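Long-range contacts in insecticidal crystal protein Cry7Cal (Bacillus thuringiensis, PDB 5ZI1), which is an insecticidal crystal toxin of the delta-endotoxin family that probably binds gut receptors of the target insect and forms membrane pores: residues Q508-R513 with S576-I581; V524-A529 with D593-I598. One frame throughout, in Å; residues are numbered along the deposited sequence.

Contact 1 (Q508-R513 with S576-I581); sequences QVFRMR and SMLYII
Leu578 lays its CB over one face of the Phe510 ring, displaced toward the rim, in a CH-pi contact 3.9 Å from the ring centroid and 23° off its normal. The ring gets there because CG of Phe510 sits between the backbone N and the carbonyl carbon (chi1 69°), swinging CE2 to the neighbouring strand. Beside it, Val509 points its CB toward the partner strand: CG2 meets Ile580 CG1 at 3.5 Å and Leu578 CD2 at 3.8 Å, valine and leucine lying alongside each other. The register shifts by one between Gln508 and Phe510, Val509 being the extra residue of a beta bulge. Val509 N donates to Leu578 O (2.9 Å), whereas the return bond from Leu578 N to Phe510 O is weak. Beyond the bulge the register is regular, Phe510 facing Leu578 and Arg511 facing Met577, and Met512 and Ser576 exchange two backbone bonds.

On the opposite face stand Gln508, Arg511, Met577 and Tyr579. With CG anti to the backbone N (chi1 -172°), Gln508 stretches its amide across Met577, CD lying 3.5 Å from Met577 CG. NE2 approaches Tyr579 CE2 at 3.8 Å, the amide plane nearly perpendicular to the tyrosine ring. Gln508 OE1 also rests 3.3 Å above the centre of the Arg511 guanidinium, whose NE is salt-bridged to Glu478.

The chemistry divides by face: Phe510, Leu578 and Met512 make theirs largely apolar, as suits the interior of a beta-sandwich, with Ser576 OG satisfied by Ala573 O, while the other mixes partly exposed amide, phenol and guanidinium groups with the buried thioether of Met577.

Contact 2 (V524-A529 with D593-I598); sequences VRVRYA and DKIEFI
A classic beta bulge, in which Asp593 and Lys594 both face Arg527, interrupts this antiparallel strand pair in the third, beta-sandwich domain of this three-domain toxin fragment. Arg527 N donates to Lys594 O, and Asp593 N returns a bond to Arg527 O (2.9 Å). The bulge turns the Asp593 side chain toward the arginine; the two lie alongside each other, and Arg527 NH1 forms a salt bridge with Asp593 OD2 at 2.7 Å, approaching on the anti side but tilted 31° out of the carboxylate plane.

A second salt bridge crosses at Arg525 and Glu596, a regular hydrogen-bonded pair in which Arg525 N reaches Glu596 O at 2.7 Å. Arg525 bends at its third torsion (chi3 68°), presenting NE and NH2 together to the single oxygen OE1 of Glu596, at 2.7 and 2.9 Å. OE1 is in the guanidinium plane, yet the carboxylate is turned 61° from it. Ile598 CD1 lies 3.6 Å above one face of this guanidinium, and Glu596 OE2 is bound by Tyr241 OH and Gln470 NE2, so a buried ion pair is held from several directions.

On the other face, Val524 CG2 packs against Phe597 CE2 (3.9 Å), and its CG1 meets Ile595 CG2. Val524 and Val526, the latter beside Ile595 CD1, touch strand 534-538, while Phe597 packs on Leu463 and Ile471. Strand 560-571 flanks the pair beyond 521-530, strand 468-472 beyond 589-599, and Thr240 and Tyr241, following helix 232-235, engage Arg525 by a hydrogen bond and a cation-pi contact.

Both contacts are buried antiparallel pairings with a beta bulge, but they belong to the two facing sheets of one sandwich. Their strands alternate along the chain: 508-513 is followed by 521-530, and 575-580 by 589-599, so each connection passes from one sheet to the other. The apolar faces meet between them, where Leu578 CD1 of contact 1 packs on Val526 CG2 of contact 2 (4.0 Å) and Phe510 CZ approaches Ile595 CD1. Away from that shared core they differ. Contact 1 has a partly exposed outer face without a salt bridge between its strands; contact 2, nearer the chain's centre, carries two, one lying beside Thr240 and Tyr241.

Contact 1 (Q508-R513 with S576-I581)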
ATOM      1  N   GLN A 508     -10.600  -2.874 -26.932  1.00 51.25           N
ATOM      2  CA  GLN A 508     -10.733  -2.061 -25.732  1.00 54.25           C
ATOM      3  C   GLN A 508     -10.311  -2.844 -24.496  1.00 53.52           C
ATOM      4  O   GLN A 508     -10.736  -3.986 -24.294  1.00 56.35           O
ATOM      5  CB  GLN A 508     -12.171  -1.573 -25.583  1.00 54.19           C
ATOM      6  CG  GLN A 508     -12.324  -0.560 -24.468  1.00 58.85           C
ATOM      7  CD  GLN A 508     -13.605   0.255 -24.566  1.00 68.55           C
ATOM      8  OE1 GLN A 508     -14.429   0.252 -23.648  1.00 68.28           O
ATOM      9  NE2 GLN A 508     -13.770   0.969 -25.677  1.00 64.96           N
ATOM     10  N   VAL A 509      -9.472  -2.228 -23.664  1.00 50.61           N
ATOM     11  CA  VAL A 509      -9.026  -2.870 -22.430  1.00 52.42           C
ATOM     12  C   VAL A 509      -9.817  -2.354 -21.235  1.00 54.44           C
ATOM     13  O   VAL A 509     -10.421  -3.142 -20.496  1.00 57.02           O
ATOM     14  CB  VAL A 509      -7.520  -2.670 -22.201  1.00 57.04           C
ATOM     15  CG1 VAL A 509      -7.120  -3.254 -20.855  1.00 49.37           C
ATOM     16  CG2 VAL A 509      -6.708  -3.287 -23.352  1.00 52.76           C
ATOM     17  N   PHE A 510      -9.819  -1.037 -21.014  1.00 55.70           N
ATOM     18  CA  PHE A 510     -10.542  -0.516 -19.861  1.00 56.26           C
ATOM     19  C   PHE A 510     -11.100   0.868 -20.158  1.00 60.97           C
ATOM     20  O   PHE A 510     -10.741   1.509 -21.150  1.00 53.98           O
ATOM     21  CB  PHE A 510      -9.658  -0.504 -18.600  1.00 50.53           C
ATOM     22  CG  PHE A 510      -8.519   0.503 -18.614  1.00 52.22           C
ATOM     23  CD1 PHE A 510      -8.757   1.867 -18.546  1.00 53.68           C
ATOM     24  CD2 PHE A 510      -7.205   0.069 -18.603  1.00 48.34           C
ATOM     25  CE1 PHE A 510      -7.715   2.773 -18.518  1.00 50.96           C
ATOM     26  CE2 PHE A 510      -6.164   0.974 -18.567  1.00 47.40           C
ATOM     27  CZ  PHE A 510      -6.420   2.326 -18.527  1.00 48.25           C
ATOM     28  N   ARG A 511     -11.983   1.328 -19.262  1.00 54.42           N
ATOM     29  CA  ARG A 511     -12.453   2.707 -19.268  1.00 57.87           C
ATOM     30  C   ARG A 511     -12.119   3.381 -17.952  1.00 53.76           C
ATOM     31  O   ARG A 511     -12.196   2.769 -16.891  1.00 58.44           O
ATOM     32  CB  ARG A 511     -13.954   2.829 -19.419  1.00 60.94           C
ATOM     33  CG  ARG A 511     -14.623   1.650 -20.022  1.00 67.63           C
ATOM     34  CD  ARG A 511     -15.921   2.088 -20.567  1.00 68.93           C
ATOM     35  NE  ARG A 511     -16.663   0.996 -21.182  1.00 72.39           N
ATOM     36  CZ  ARG A 511     -17.310   1.118 -22.330  1.00 81.43           C
ATOM     37  NH1 ARG A 511     -17.960   0.081 -22.827  1.00 81.53           N
ATOM     38  NH2 ARG A 511     -17.285   2.284 -22.976  1.00 84.49           N
ATOM     39  N   MET A 512     -11.868   4.679 -18.029  1.00 56.48           N
ATOM     40  CA  MET A 512     -11.457   5.469 -16.883  1.00 50.39           C
ATOM     41  C   MET A 512     -11.990   6.876 -17.085  1.00 54.28           C
ATOM     42  O   MET A 512     -11.984   7.381 -18.213  1.00 53.59           O
ATOM     43  CB  MET A 512      -9.931   5.446 -16.776  1.00 52.31           C
ATOM     44  CG  MET A 512      -9.330   6.268 -15.674  1.00 54.45           C
ATOM     45  SD  MET A 512      -7.518   6.110 -15.734  1.00 56.53           S
ATOM     46  CE  MET A 512      -7.265   4.469 -15.056  1.00 50.03           C
ATOM     47  N   ARG A 513     -12.487   7.492 -16.008  1.00 51.32           N
ATOM     48  CA  ARG A 513     -12.934   8.881 -16.051  1.00 53.85           C
ATOM     49  C   ARG A 513     -11.889   9.761 -15.389  1.00 51.15           C
ATOM     50  O   ARG A 513     -11.388   9.432 -14.314  1.00 48.06           O
ATOM     51  CB  ARG A 513     -14.289   9.080 -15.363  1.00 51.64           C
ATOM     52  CG  ARG A 513     -15.440   8.379 -16.053  1.00 55.79           C
ATOM     53  CD  ARG A 513     -16.808   9.050 -15.787  1.00 60.19           C
ATOM     54  NE  ARG A 513     -17.795   8.508 -16.717  1.00 56.58           N
ATOM     55  CZ  ARG A 513     -18.540   7.435 -16.475  1.00 59.93           C
ATOM     56  NH1 ARG A 513     -18.439   6.810 -15.307  1.00 59.54           N
ATOM     57  NH2 ARG A 513     -19.399   6.996 -17.388  1.00 61.64           N
ATOM     58  N   SER A 576     -11.556   8.250 -20.829  1.00 56.59           N
ATOM     59  CA  SER A 576     -10.368   7.743 -21.503  1.00 51.60           C
ATOM     60  C   SER A 576     -10.367   6.227 -21.525  1.00 55.46           C
ATOM     61  O   SER A 576     -10.699   5.576 -20.525  1.00 56.51           O
ATOM     62  CB  SER A 576      -9.080   8.213 -20.836  1.00 50.79           C
ATOM     63  OG  SER A 576      -8.889   9.599 -21.006  1.00 51.64           O
ATOM     64  N   MET A 577      -9.959   5.681 -22.665  1.00 52.44           N
ATOM     65  CA  MET A 577      -9.905   4.254 -22.899  1.00 53.48           C
ATOM     66  C   MET A 577      -8.491   3.885 -23.302  1.00 58.24           C
ATOM     67  O   MET A 577      -7.838   4.633 -24.035  1.00 54.74           O
ATOM     68  CB  MET A 577     -10.893   3.831 -23.988  1.00 53.39           C
ATOM     69  CG  MET A 577     -12.189   3.251 -23.440  1.00 63.97           C
ATOM     70  SD  MET A 577     -13.662   4.246 -23.714  1.00 72.00           S
ATOM     71  CE  MET A 577     -13.083   5.884 -23.307  1.00 53.15           C
ATOM     72  N   LEU A 578      -8.010   2.754 -22.786  1.00 56.20           N
ATOM     73  CA  LEU A 578      -6.778   2.151 -23.269  1.00 52.95           C
ATOM     74  C   LEU A 578      -7.160   1.014 -24.197  1.00 53.57           C
ATOM     75  O   LEU A 578      -8.118   0.281 -23.928  1.00 53.80           O
ATOM     76  CB  LEU A 578      -5.896   1.625 -22.132  1.00 53.83           C
ATOM     77  CG  LEU A 578      -4.502   1.138 -22.576  1.00 51.76           C
ATOM     78  CD1 LEU A 578      -3.414   1.650 -21.648  1.00 49.45           C
ATOM     79  CD2 LEU A 578      -4.424  -0.369 -22.690  1.00 50.60           C
ATOM     80  N   TYR A 579      -6.422   0.886 -25.298  1.00 53.54           N
ATOM     81  CA  TYR A 579      -6.709  -0.109 -26.313  1.00 51.57           C
ATOM     82  C   TYR A 579      -5.459  -0.925 -26.593  1.00 52.71           C
ATOM     83  O   TYR A 579      -4.340  -0.423 -26.505  1.00 53.81           O
ATOM     84  CB  TYR A 579      -7.180   0.529 -27.632  1.00 51.75           C
ATOM     85  CG  TYR A 579      -8.364   1.450 -27.530  1.00 47.35           C
ATOM     86  CD1 TYR A 579      -8.202   2.771 -27.172  1.00 51.26           C
ATOM     87  CD2 TYR A 579      -9.639   1.004 -27.827  1.00 50.05           C
ATOM     88  CE1 TYR A 579      -9.282   3.625 -27.089  1.00 53.22           C
ATOM     89  CE2 TYR A 579     -10.734   1.851 -27.746  1.00 53.21           C
ATOM     90  CZ  TYR A 579     -10.545   3.163 -27.378  1.00 55.66           C
ATOM     91  OH  TYR A 579     -11.619   4.025 -27.297  1.00 58.14           O
ATOM     92  N   ILE A 580      -5.672  -2.186 -26.943  1.00 52.77           N
ATOM     93  CA  ILE A 580      -4.662  -3.036 -27.544  1.00 49.76           C
ATOM     94  C   ILE A 580      -5.169  -3.363 -28.933  1.00 56.88           C
ATOM     95  O   ILE A 580      -6.254  -3.935 -29.076  1.00 58.91           O
ATOM     96  CB  ILE A 580      -4.426  -4.324 -26.743  1.00 50.72           C
ATOM     97  CG1 ILE A 580      -3.879  -4.014 -25.347  1.00 54.78           C
ATOM     98  CG2 ILE A 580      -3.491  -5.259 -27.503  1.00 48.15           C
ATOM     99  CD1 ILE A 580      -2.525  -3.349 -25.357  1.00 59.30           C
ATOM    100  N   ILE A 581      -4.394  -3.011 -29.955  1.00 56.43           N
ATOM    101  CA  ILE A 581      -4.798  -3.257 -31.335  1.00 53.21           C
ATOM    102  C   ILE A 581      -4.521  -4.731 -31.607  1.00 58.86           C
ATOM    103  O   ILE A 581      -3.380  -5.116 -31.894  1.00 61.85           O
ATOM    104  CB  ILE A 581      -4.065  -2.339 -32.318  1.00 54.98           C
ATOM    105  CG1 ILE A 581      -4.116  -0.891 -31.819  1.00 52.45           C
ATOM    106  CG2 ILE A 581      -4.665  -2.446 -33.717  1.00 49.59           C
ATOM    107  CD1 ILE A 581      -5.517  -0.388 -31.523  1.00 47.10           C
TER

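Contact 2 (V524-A529 with D593-I598)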
ATOM      1  N   VAL A 524       0.811  10.490 -22.595  1.00 52.12           N
ATOM      2  CA  VAL A 524       0.447   9.349 -21.764  1.00 49.11           C
ATOM      3  C   VAL A 524       1.584   8.334 -21.812  1.00 52.73           C
ATOM      4  O   VAL A 524       1.899   7.786 -22.873  1.00 54.17           O
ATOM      5  CB  VAL A 524      -0.878   8.722 -22.223  1.00 48.45           C
ATOM      6  CG1 VAL A 524      -1.154   7.404 -21.505  1.00 47.36           C
ATOM      7  CG2 VAL A 524      -2.022   9.682 -21.978  1.00 50.46           C
ATOM      8  N   ARG A 525       2.189   8.076 -20.659  1.00 53.10           N
ATOM      9  CA  ARG A 525       3.230   7.072 -20.516  1.00 45.52           C
ATOM     10  C   ARG A 525       2.675   5.919 -19.694  1.00 47.48           C
ATOM     11  O   ARG A 525       2.300   6.102 -18.530  1.00 51.99           O
ATOM     12  CB  ARG A 525       4.465   7.668 -19.853  1.00 50.77           C
ATOM     13  CG  ARG A 525       5.665   6.739 -19.796  1.00 48.57           C
ATOM     14  CD  ARG A 525       6.887   7.511 -19.357  1.00 45.63           C
ATOM     15  NE  ARG A 525       6.788   7.933 -17.972  1.00 48.07           N
ATOM     16  CZ  ARG A 525       7.640   8.760 -17.369  1.00 50.66           C
ATOM     17  NH1 ARG A 525       8.656   9.276 -18.033  1.00 45.07           N
ATOM     18  NH2 ARG A 525       7.480   9.077 -16.092  1.00 45.98           N
ATOM     19  N   VAL A 526       2.600   4.752 -20.305  1.00 46.32           N
ATOM     20  CA  VAL A 526       2.173   3.538 -19.631  1.00 46.64           C
ATOM     21  C   VAL A 526       3.395   2.801 -19.091  1.00 50.85           C
ATOM     22  O   VAL A 526       4.412   2.662 -19.781  1.00 53.80           O
ATOM     23  CB  VAL A 526       1.376   2.647 -20.588  1.00 47.45           C
ATOM     24  CG1 VAL A 526       1.048   1.337 -19.921  1.00 47.90           C
ATOM     25  CG2 VAL A 526       0.122   3.376 -21.049  1.00 48.31           C
ATOM     26  N   ARG A 527       3.314   2.363 -17.840  1.00 50.51           N
ATOM     27  CA  ARG A 527       4.304   1.475 -17.252  1.00 47.21           C
ATOM     28  C   ARG A 527       3.751   0.062 -17.390  1.00 52.11           C
ATOM     29  O   ARG A 527       2.746  -0.278 -16.746  1.00 47.75           O
ATOM     30  CB  ARG A 527       4.568   1.852 -15.798  1.00 51.45           C
ATOM     31  CG  ARG A 527       5.476   0.898 -15.051  1.00 53.39           C
ATOM     32  CD  ARG A 527       5.929   1.502 -13.743  1.00 52.22           C
ATOM     33  NE  ARG A 527       7.167   0.876 -13.281  1.00 52.09           N
ATOM     34  CZ  ARG A 527       7.223  -0.228 -12.539  1.00 55.48           C
ATOM     35  NH1 ARG A 527       6.107  -0.853 -12.180  1.00 50.18           N
ATOM     36  NH2 ARG A 527       8.406  -0.720 -12.173  1.00 56.79           N
ATOM     37  N   TYR A 528       4.393  -0.747 -18.244  1.00 45.82           N
ATOM     38  CA  TYR A 528       3.820  -1.998 -18.724  1.00 42.46           C
ATOM     39  C   TYR A 528       4.872  -3.102 -18.740  1.00 48.98           C
ATOM     40  O   TYR A 528       6.072  -2.868 -18.562  1.00 49.26           O
ATOM     41  CB  TYR A 528       3.247  -1.842 -20.132  1.00 46.39           C
ATOM     42  CG  TYR A 528       4.314  -1.972 -21.189  1.00 47.11           C
ATOM     43  CD1 TYR A 528       5.191  -0.936 -21.440  1.00 50.12           C
ATOM     44  CD2 TYR A 528       4.465  -3.144 -21.911  1.00 47.58           C
ATOM     45  CE1 TYR A 528       6.200  -1.061 -22.394  1.00 54.47           C
ATOM     46  CE2 TYR A 528       5.463  -3.283 -22.856  1.00 45.91           C
ATOM     47  CZ  TYR A 528       6.326  -2.232 -23.102  1.00 53.58           C
ATOM     48  OH  TYR A 528       7.323  -2.350 -24.056  1.00 48.52           O
ATOM     49  N   ALA A 529       4.396  -4.322 -18.976  1.00 44.46           N
ATOM     50  CA  ALA A 529       5.234  -5.486 -19.177  1.00 46.91           C
ATOM     51  C   ALA A 529       4.546  -6.367 -20.204  1.00 51.82           C
ATOM     52  O   ALA A 529       3.313  -6.402 -20.267  1.00 48.08           O
ATOM     53  CB  ALA A 529       5.469  -6.260 -17.876  1.00 49.09           C
ATOM     54  N   ASP A 593       0.500  -1.535 -15.393  1.00 49.10           N
ATOM     55  CA  ASP A 593       0.635  -1.153 -14.001  1.00 49.42           C
ATOM     56  C   ASP A 593       0.059   0.249 -13.811  1.00 51.32           C
ATOM     57  O   ASP A 593      -1.087   0.391 -13.371  1.00 50.50           O
ATOM     58  CB  ASP A 593       2.106  -1.255 -13.585  1.00 47.87           C
ATOM     59  CG  ASP A 593       2.381  -0.645 -12.228  1.00 51.86           C
ATOM     60  OD1 ASP A 593       1.463  -0.635 -11.377  1.00 49.40           O
ATOM     61  OD2 ASP A 593       3.523  -0.161 -12.019  1.00 51.28           O
ATOM     62  N   LYS A 594       0.815   1.286 -14.172  1.00 46.79           N
ATOM     63  CA  LYS A 594       0.397   2.662 -13.969  1.00 47.77           C
ATOM     64  C   LYS A 594       0.190   3.375 -15.303  1.00 56.58           C
ATOM     65  O   LYS A 594       0.802   3.035 -16.334  1.00 45.02           O
ATOM     66  CB  LYS A 594       1.428   3.436 -13.140  1.00 49.41           C
ATOM     67  CG  LYS A 594       1.809   2.773 -11.825  1.00 50.66           C
ATOM     68  CD  LYS A 594       0.640   2.778 -10.806  1.00 50.18           C
ATOM     69  CE  LYS A 594       1.025   2.020  -9.519  1.00 46.44           C
ATOM     70  NZ  LYS A 594       2.280   2.550  -8.896  1.00 50.13           N
ATOM     71  N   ILE A 595      -0.679   4.383 -15.264  1.00 50.55           N
ATOM     72  CA  ILE A 595      -0.891   5.293 -16.381  1.00 47.70           C
ATOM     73  C   ILE A 595      -0.377   6.646 -15.945  1.00 51.58           C
ATOM     74  O   ILE A 595      -0.809   7.169 -14.908  1.00 51.89           O
ATOM     75  CB  ILE A 595      -2.363   5.375 -16.776  1.00 51.95           C
ATOM     76  CG1 ILE A 595      -2.968   3.977 -16.741  1.00 53.57           C
ATOM     77  CG2 ILE A 595      -2.482   6.002 -18.144  1.00 52.14           C
ATOM     78  CD1 ILE A 595      -2.423   3.109 -17.830  1.00 52.02           C
ATOM     79  N   GLU A 596       0.544   7.219 -16.718  1.00 44.70           N
ATOM     80  CA  GLU A 596       1.183   8.462 -16.310  1.00 46.35           C
ATOM     81  C   GLU A 596       0.885   9.548 -17.325  1.00 51.74           C
ATOM     82  O   GLU A 596       1.206   9.409 -18.513  1.00 50.81           O
ATOM     83  CB  GLU A 596       2.683   8.279 -16.112  1.00 48.91           C
ATOM     84  CG  GLU A 596       2.997   7.365 -14.949  1.00 48.68           C
ATOM     85  CD  GLU A 596       4.465   7.051 -14.853  1.00 53.67           C
ATOM     86  OE1 GLU A 596       5.192   7.382 -15.820  1.00 50.81           O
ATOM     87  OE2 GLU A 596       4.891   6.481 -13.816  1.00 54.52           O
ATOM     88  N   PHE A 597       0.261  10.618 -16.840  1.00 49.99           N
ATOM     89  CA  PHE A 597      -0.079  11.786 -17.630  1.00 48.31           C
ATOM     90  C   PHE A 597       1.034  12.802 -17.437  1.00 52.20           C
ATOM     91  O   PHE A 597       1.212  13.347 -16.345  1.00 50.18           O
ATOM     92  CB  PHE A 597      -1.448  12.314 -17.210  1.00 45.67           C
ATOM     93  CG  PHE A 597      -2.546  11.329 -17.465  1.00 44.09           C
ATOM     94  CD1 PHE A 597      -2.824  10.334 -16.555  1.00 48.18           C
ATOM     95  CD2 PHE A 597      -3.259  11.358 -18.647  1.00 46.41           C
ATOM     96  CE1 PHE A 597      -3.824   9.392 -16.801  1.00 49.11           C
ATOM     97  CE2 PHE A 597      -4.255  10.421 -18.899  1.00 43.25           C
ATOM     98  CZ  PHE A 597      -4.535   9.437 -17.975  1.00 43.65           C
ATOM     99  N   ILE A 598       1.802  13.018 -18.493  1.00 56.26           N
ATOM    100  CA  ILE A 598       2.979  13.873 -18.461  1.00 50.82           C
ATOM    101  C   ILE A 598       2.584  15.229 -19.036  1.00 57.91           C
ATOM    102  O   ILE A 598       1.972  15.273 -20.115  1.00 58.38           O
ATOM    103  CB  ILE A 598       4.137  13.237 -19.253  1.00 57.09           C
ATOM    104  CG1 ILE A 598       4.590  11.947 -18.543  1.00 52.54           C
ATOM    105  CG2 ILE A 598       5.300  14.227 -19.459  1.00 53.34           C
ATOM    106  CD1 ILE A 598       5.469  11.066 -19.381  1.00 55.77           C
TER